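Local coordinates for uncharacterized protein YhfS (Escherichia coli, PDB 4J8L), which is of unknown function but carries covalently attached pyridoxal phosphate and may have cysteine synthase activity, at residues Q145-S150 / G324-A329; A258-G263 / K279-E284. All coordinates share one frame; numbering follows the deposited sequence.

Interaction 1: Q145-S150 / G324-A329; sequences QQPQDS and GTFRQA
Pro147 meets the Phe326 ring at its edge. The nearest atoms are Pro147 CG and Phe326 CE1, 4.0 Å apart. The same Pro147 CG is 4.2 Å from Phe326 CD1, so it sits beside one rim bond of the ring, close to the ring plane and not over a face. The ring reaches the proline because Phe326 CG stands anti to the backbone N (chi1 -171°), which swings the ring out beside the helix. A bound acetic acid molecule, probably from the crystallisation liquor, also lies close to the Phe326 side chain. A second, looser link uses water 1, which also lies at the edge of the ring. The oxygen of water 1 donates a weak bond of 3.5 Å to Gln145 O. The oxygen of water 1 is also 3.3 Å from Thr325 OG1, in a second weak bond. The contact joins the two domains, in a fold consistent with that of the class I and II aminotransferases. The loop after strand 137-141 belongs to the seven-stranded mixed sheet domain, and helix 324-329 belongs to the C-terminal domain. The proline is held in a type I turn from Gln146 to Asp149, closed by Asp149 N to Gln146 O at 3.0 Å. Gln146 NE2 adds a 2.9 Å bond to Asp149 OD1, fairly straight at 164°. The oxygen is met on its syn side, 31° out of the carboxylate plane. His96 NE2 and Asn121 ND2 bond to the same Asp149 OD1, so three donors grip it. The Gln145 side chain turns from the helix, and NE2 bonds to Pro99 O.

Interaction 2: A258-G263 / K279-E284; sequences ALLNGG and KVLIVE
Gly263 N donates to Leu260 O at 3.0 Å and fastens the end of helix 229-261. This is a Schellman motif, with Gly263 at positive phi (92°). Gly262 N adds only weak bonds to the last turn, to Ala258 O and Leu259 O. The terminated turn carries Leu260, whose CB is directed toward strand 279-285 of the four-stranded antiparallel sheet in the C-terminal domain. The contact with the strand is wholly apolar and buried. One methyl does the touching on the helix side: Leu260 CD1 lies 3.8 Å from Leu281 CD2 and 4.0 Å from Val283 CG2. Leu281 and Val283 are two residues apart on the strand, so both offer a methyl on the same face of the sheet, and Leu260 bridges them. The Leu260 and Leu281 side chains approach at a slant, while Leu260 and Val283 meet at about a right angle. Leu281 also packs on Ser253 and Leu256, so the same helix covers it over more than one turn. Val265 touches Leu260 from the loop that follows the helix. Val283 leans on Val268 of strand 268-275 and on Ile338 and Ile340 of strand 337-341. Its CG1 stands anti to the backbone N (chi1 -180°), leaving CG2 as the methyl that meets Leu260 CD1.

The two contacts have centres 18 Å apart, with at least about 6 Å between their atoms. Both segments of interaction 2 fall between those of interaction 1 in sequence. The chain between the segments of interaction 1 also contains Lys196, which carries the pyridoxal phosphate. The C-terminal domain takes part in both. Interaction 2 lies within it and joins the end of helix 229-261 to strand 279-285 after a short excursion through strand 268-275. Interaction 1 links its helix 324-329 back to a loop of the seven-stranded sheet domain. Interaction 2 is thus internal to the C-terminal domain, while interaction 1 lies where that domain meets the seven-stranded one.

Interaction 1: Q145-S150 / G324-A329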
loop_
_atom_site.group_PDB
_atom_site.type_symbol
_atom_site.label_atom_id
_atom_site.label_comp_id
_atom_site.label_asym_id
_atom_site.label_seq_id
_atom_site.Cartn_x
_atom_site.Cartn_y
_atom_site.Cartn_z
ATOM N N GLN A 145 -5.543 -9.866 0.270
ATOM C CA GLN A 145 -5.874 -10.200 -1.112
ATOM C C GLN A 145 -7.253 -10.829 -1.240
ATOM O O GLN A 145 -7.836 -10.860 -2.327
ATOM C CB GLN A 145 -4.832 -11.168 -1.665
ATOM C CG GLN A 145 -3.443 -10.554 -1.760
ATOM C CD GLN A 145 -2.368 -11.612 -1.819
ATOM O OE1 GLN A 145 -1.799 -11.980 -0.792
ATOM N NE2 GLN A 145 -2.093 -12.123 -3.021
ATOM N N GLN A 146 -7.767 -11.338 -0.127
ATOM C CA GLN A 146 -9.083 -11.951 -0.100
ATOM C C GLN A 146 -9.571 -11.890 1.340
ATOM O O GLN A 146 -8.749 -11.821 2.260
ATOM C CB GLN A 146 -9.001 -13.389 -0.610
ATOM C CG GLN A 146 -8.068 -14.266 0.181
ATOM C CD GLN A 146 -7.781 -15.576 -0.513
ATOM O OE1 GLN A 146 -8.322 -15.857 -1.582
ATOM N NE2 GLN A 146 -6.919 -16.387 0.090
ATOM N N PRO A 147 -10.898 -11.877 1.544
ATOM C CA PRO A 147 -11.488 -11.631 2.867
ATOM C C PRO A 147 -10.987 -12.572 3.956
ATOM O O PRO A 147 -10.844 -12.159 5.107
ATOM C CB PRO A 147 -12.982 -11.874 2.634
ATOM C CG PRO A 147 -13.187 -11.609 1.199
ATOM C CD PRO A 147 -11.935 -12.047 0.507
ATOM N N GLN A 148 -10.723 -13.821 3.592
ATOM C CA GLN A 148 -10.325 -14.831 4.565
ATOM C C GLN A 148 -8.866 -14.747 5.017
ATOM O O GLN A 148 -8.470 -15.473 5.928
ATOM C CB GLN A 148 -10.594 -16.235 4.019
ATOM C CG GLN A 148 -9.805 -16.564 2.763
ATOM C CD GLN A 148 -10.608 -16.337 1.495
ATOM O OE1 GLN A 148 -11.248 -15.294 1.326
ATOM N NE2 GLN A 148 -10.595 -17.326 0.600
ATOM N N ASP A 149 -8.065 -13.887 4.390
ATOM C CA ASP A 149 -6.653 -13.790 4.761
ATOM C C ASP A 149 -6.470 -13.133 6.127
ATOM O O ASP A 149 -6.911 -12.002 6.358
ATOM C CB ASP A 149 -5.844 -13.040 3.702
ATOM C CG ASP A 149 -5.605 -13.866 2.452
ATOM O OD1 ASP A 149 -5.837 -15.102 2.485
ATOM O OD2 ASP A 149 -5.180 -13.275 1.435
ATOM N N SER A 150 -5.798 -13.846 7.024
ATOM C CA SER A 150 -5.685 -13.423 8.412
ATOM C C SER A 150 -4.261 -13.527 8.918
ATOM O O SER A 150 -4.005 -13.312 10.096
ATOM C CB SER A 150 -6.581 -14.293 9.297
ATOM O OG SER A 150 -6.157 -15.647 9.265
ATOM N N GLY A 324 -12.286 -6.476 -8.755
ATOM C CA GLY A 324 -12.400 -7.515 -9.761
ATOM C C GLY A 324 -12.379 -8.914 -9.183
ATOM O O GLY A 324 -13.237 -9.740 -9.511
ATOM N N THR A 325 -11.398 -9.191 -8.329
ATOM C CA THR A 325 -11.252 -10.529 -7.758
ATOM C C THR A 325 -12.458 -10.905 -6.906
ATOM O O THR A 325 -12.911 -12.055 -6.940
ATOM C CB THR A 325 -9.971 -10.658 -6.903
ATOM O OG1 THR A 325 -9.974 -9.645 -5.889
ATOM C CG2 THR A 325 -8.745 -10.491 -7.775
ATOM N N PHE A 326 -12.980 -9.941 -6.154
ATOM C CA PHE A 326 -14.141 -10.213 -5.317
ATOM C C PHE A 326 -15.375 -10.488 -6.169
ATOM O O PHE A 326 -16.130 -11.413 -5.892
ATOM C CB PHE A 326 -14.425 -9.068 -4.345
ATOM C CG PHE A 326 -15.470 -9.404 -3.317
ATOM C CD1 PHE A 326 -15.126 -10.079 -2.158
ATOM C CD2 PHE A 326 -16.795 -9.058 -3.516
ATOM C CE1 PHE A 326 -16.085 -10.401 -1.212
ATOM C CE2 PHE A 326 -17.758 -9.375 -2.576
ATOM C CZ PHE A 326 -17.406 -10.046 -1.424
ATOM N N ARG A 327 -15.574 -9.670 -7.198
ATOM C CA ARG A 327 -16.698 -9.877 -8.110
ATOM C C ARG A 327 -16.620 -11.218 -8.835
ATOM O O ARG A 327 -17.645 -11.862 -9.075
ATOM C CB ARG A 327 -16.797 -8.713 -9.091
ATOM C CG ARG A 327 -17.215 -7.431 -8.403
ATOM C CD ARG A 327 -17.509 -6.323 -9.382
ATOM N NE ARG A 327 -16.292 -5.749 -9.936
ATOM C CZ ARG A 327 -16.035 -5.671 -11.236
ATOM N NH1 ARG A 327 -16.919 -6.134 -12.113
ATOM N NH2 ARG A 327 -14.898 -5.127 -11.654
ATOM N N GLN A 328 -15.408 -11.650 -9.171
ATOM C CA GLN A 328 -15.219 -12.959 -9.784
ATOM C C GLN A 328 -15.669 -14.071 -8.841
ATOM O O GLN A 328 -16.310 -15.042 -9.257
ATOM C CB GLN A 328 -13.752 -13.172 -10.159
ATOM C CG GLN A 328 -13.243 -12.270 -11.273
ATOM C CD GLN A 328 -11.873 -12.692 -11.770
ATOM O OE1 GLN A 328 -11.641 -13.869 -12.055
ATOM N NE2 GLN A 328 -10.953 -11.735 -11.867
ATOM N N ALA A 329 -15.337 -13.918 -7.566
ATOM C CA ALA A 329 -15.642 -14.938 -6.569
ATOM C C ALA A 329 -17.108 -14.894 -6.147
ATOM O O ALA A 329 -17.680 -15.910 -5.750
ATOM C CB ALA A 329 -14.736 -14.771 -5.356
HETATM O O HOH W 1 -11.219 -10.331 -2.867
#

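Interaction 2: A258-G263 / K279-E284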
loop_
_atom_site.group_PDB
_atom_site.type_symbol
_atom_site.label_atom_id
_atom_site.label_comp_id
_atom_site.label_asym_id
_atom_site.label_seq_id
_atom_site.Cartn_x
_atom_site.Cartn_y
_atom_site.Cartn_z
ATOM N N ALA A 258 -19.956 2.011 12.885
ATOM C CA ALA A 258 -20.840 1.934 14.046
ATOM C C ALA A 258 -22.223 2.515 13.751
ATOM O O ALA A 258 -23.244 1.931 14.132
ATOM C CB ALA A 258 -20.211 2.632 15.251
ATOM N N LEU A 259 -22.252 3.661 13.080
ATOM C CA LEU A 259 -23.519 4.295 12.723
ATOM C C LEU A 259 -24.350 3.401 11.801
ATOM O O LEU A 259 -25.554 3.246 12.005
ATOM C CB LEU A 259 -23.279 5.660 12.074
ATOM C CG LEU A 259 -22.781 6.769 13.006
ATOM C CD1 LEU A 259 -22.209 7.933 12.206
ATOM C CD2 LEU A 259 -23.919 7.229 13.910
ATOM N N LEU A 260 -23.708 2.804 10.800
ATOM C CA LEU A 260 -24.416 1.925 9.875
ATOM C C LEU A 260 -24.924 0.679 10.585
ATOM O O LEU A 260 -26.058 0.252 10.369
ATOM C CB LEU A 260 -23.520 1.528 8.704
ATOM C CG LEU A 260 -23.192 2.665 7.739
ATOM C CD1 LEU A 260 -22.163 2.228 6.698
ATOM C CD2 LEU A 260 -24.469 3.161 7.075
ATOM N N ASN A 261 -24.082 0.101 11.437
ATOM C CA ASN A 261 -24.483 -1.069 12.215
ATOM C C ASN A 261 -25.605 -0.752 13.202
ATOM O O ASN A 261 -26.343 -1.643 13.626
ATOM C CB ASN A 261 -23.286 -1.675 12.949
ATOM C CG ASN A 261 -22.438 -2.553 12.049
ATOM O OD1 ASN A 261 -22.893 -2.999 10.998
ATOM N ND2 ASN A 261 -21.203 -2.809 12.459
ATOM N N GLY A 262 -25.719 0.520 13.568
ATOM C CA GLY A 262 -26.755 0.969 14.477
ATOM C C GLY A 262 -28.056 1.282 13.770
ATOM O O GLY A 262 -29.042 1.638 14.409
ATOM N N GLY A 263 -28.060 1.156 12.447
ATOM C CA GLY A 263 -29.277 1.319 11.671
ATOM C C GLY A 263 -29.536 2.720 11.152
ATOM O O GLY A 263 -30.681 3.081 10.894
ATOM N N LYS A 279 -7.792 -0.429 3.514
ATOM C CA LYS A 279 -8.829 -0.553 4.528
ATOM C C LYS A 279 -9.951 0.446 4.233
ATOM O O LYS A 279 -9.738 1.662 4.236
ATOM C CB LYS A 279 -8.228 -0.364 5.924
ATOM C CG LYS A 279 -9.112 -0.785 7.088
ATOM C CD LYS A 279 -8.293 -0.813 8.375
ATOM C CE LYS A 279 -9.166 -1.067 9.589
ATOM N NZ LYS A 279 -8.372 -1.058 10.863
ATOM N N VAL A 280 -11.134 -0.091 3.941
ATOM C CA VAL A 280 -12.290 0.679 3.493
ATOM C C VAL A 280 -13.565 0.047 4.045
ATOM O O VAL A 280 -13.522 -1.008 4.688
ATOM C CB VAL A 280 -12.413 0.669 1.946
ATOM C CG1 VAL A 280 -11.218 1.362 1.306
ATOM C CG2 VAL A 280 -12.552 -0.759 1.430
ATOM N N LEU A 281 -14.702 0.687 3.794
ATOM C CA LEU A 281 -15.990 0.100 4.139
ATOM C C LEU A 281 -16.610 -0.645 2.966
ATOM O O LEU A 281 -16.549 -0.193 1.820
ATOM C CB LEU A 281 -16.986 1.170 4.603
ATOM C CG LEU A 281 -17.054 1.325 6.119
ATOM C CD1 LEU A 281 -15.962 2.269 6.578
ATOM C CD2 LEU A 281 -18.426 1.781 6.579
ATOM N N ILE A 282 -17.207 -1.793 3.251
ATOM C CA ILE A 282 -18.031 -2.474 2.265
ATOM C C ILE A 282 -19.473 -2.400 2.721
ATOM O O ILE A 282 -19.826 -2.893 3.792
ATOM C CB ILE A 282 -17.623 -3.931 2.084
ATOM C CG1 ILE A 282 -16.226 -3.992 1.475
ATOM C CG2 ILE A 282 -18.622 -4.656 1.191
ATOM C CD1 ILE A 282 -15.514 -5.259 1.763
ATOM N N VAL A 283 -20.303 -1.768 1.904
ATOM C CA VAL A 283 -21.691 -1.519 2.270
ATOM C C VAL A 283 -22.623 -2.262 1.330
ATOM O O VAL A 283 -22.556 -2.080 0.118
ATOM C CB VAL A 283 -22.003 -0.029 2.212
ATOM C CG1 VAL A 283 -23.441 0.227 2.605
ATOM C CG2 VAL A 283 -21.057 0.745 3.147
ATOM N N GLU A 284 -23.481 -3.103 1.902
ATOM C CA GLU A 284 -24.418 -3.913 1.130
ATOM C C GLU A 284 -25.836 -3.440 1.402
ATOM O O GLU A 284 -26.208 -3.206 2.550
ATOM C CB GLU A 284 -24.280 -5.391 1.506
ATOM C CG GLU A 284 -25.186 -6.346 0.718
ATOM C CD GLU A 284 -25.345 -7.690 1.401
ATOM O OE1 GLU A 284 -25.207 -7.751 2.642
ATOM O OE2 GLU A 284 -25.626 -8.687 0.699
#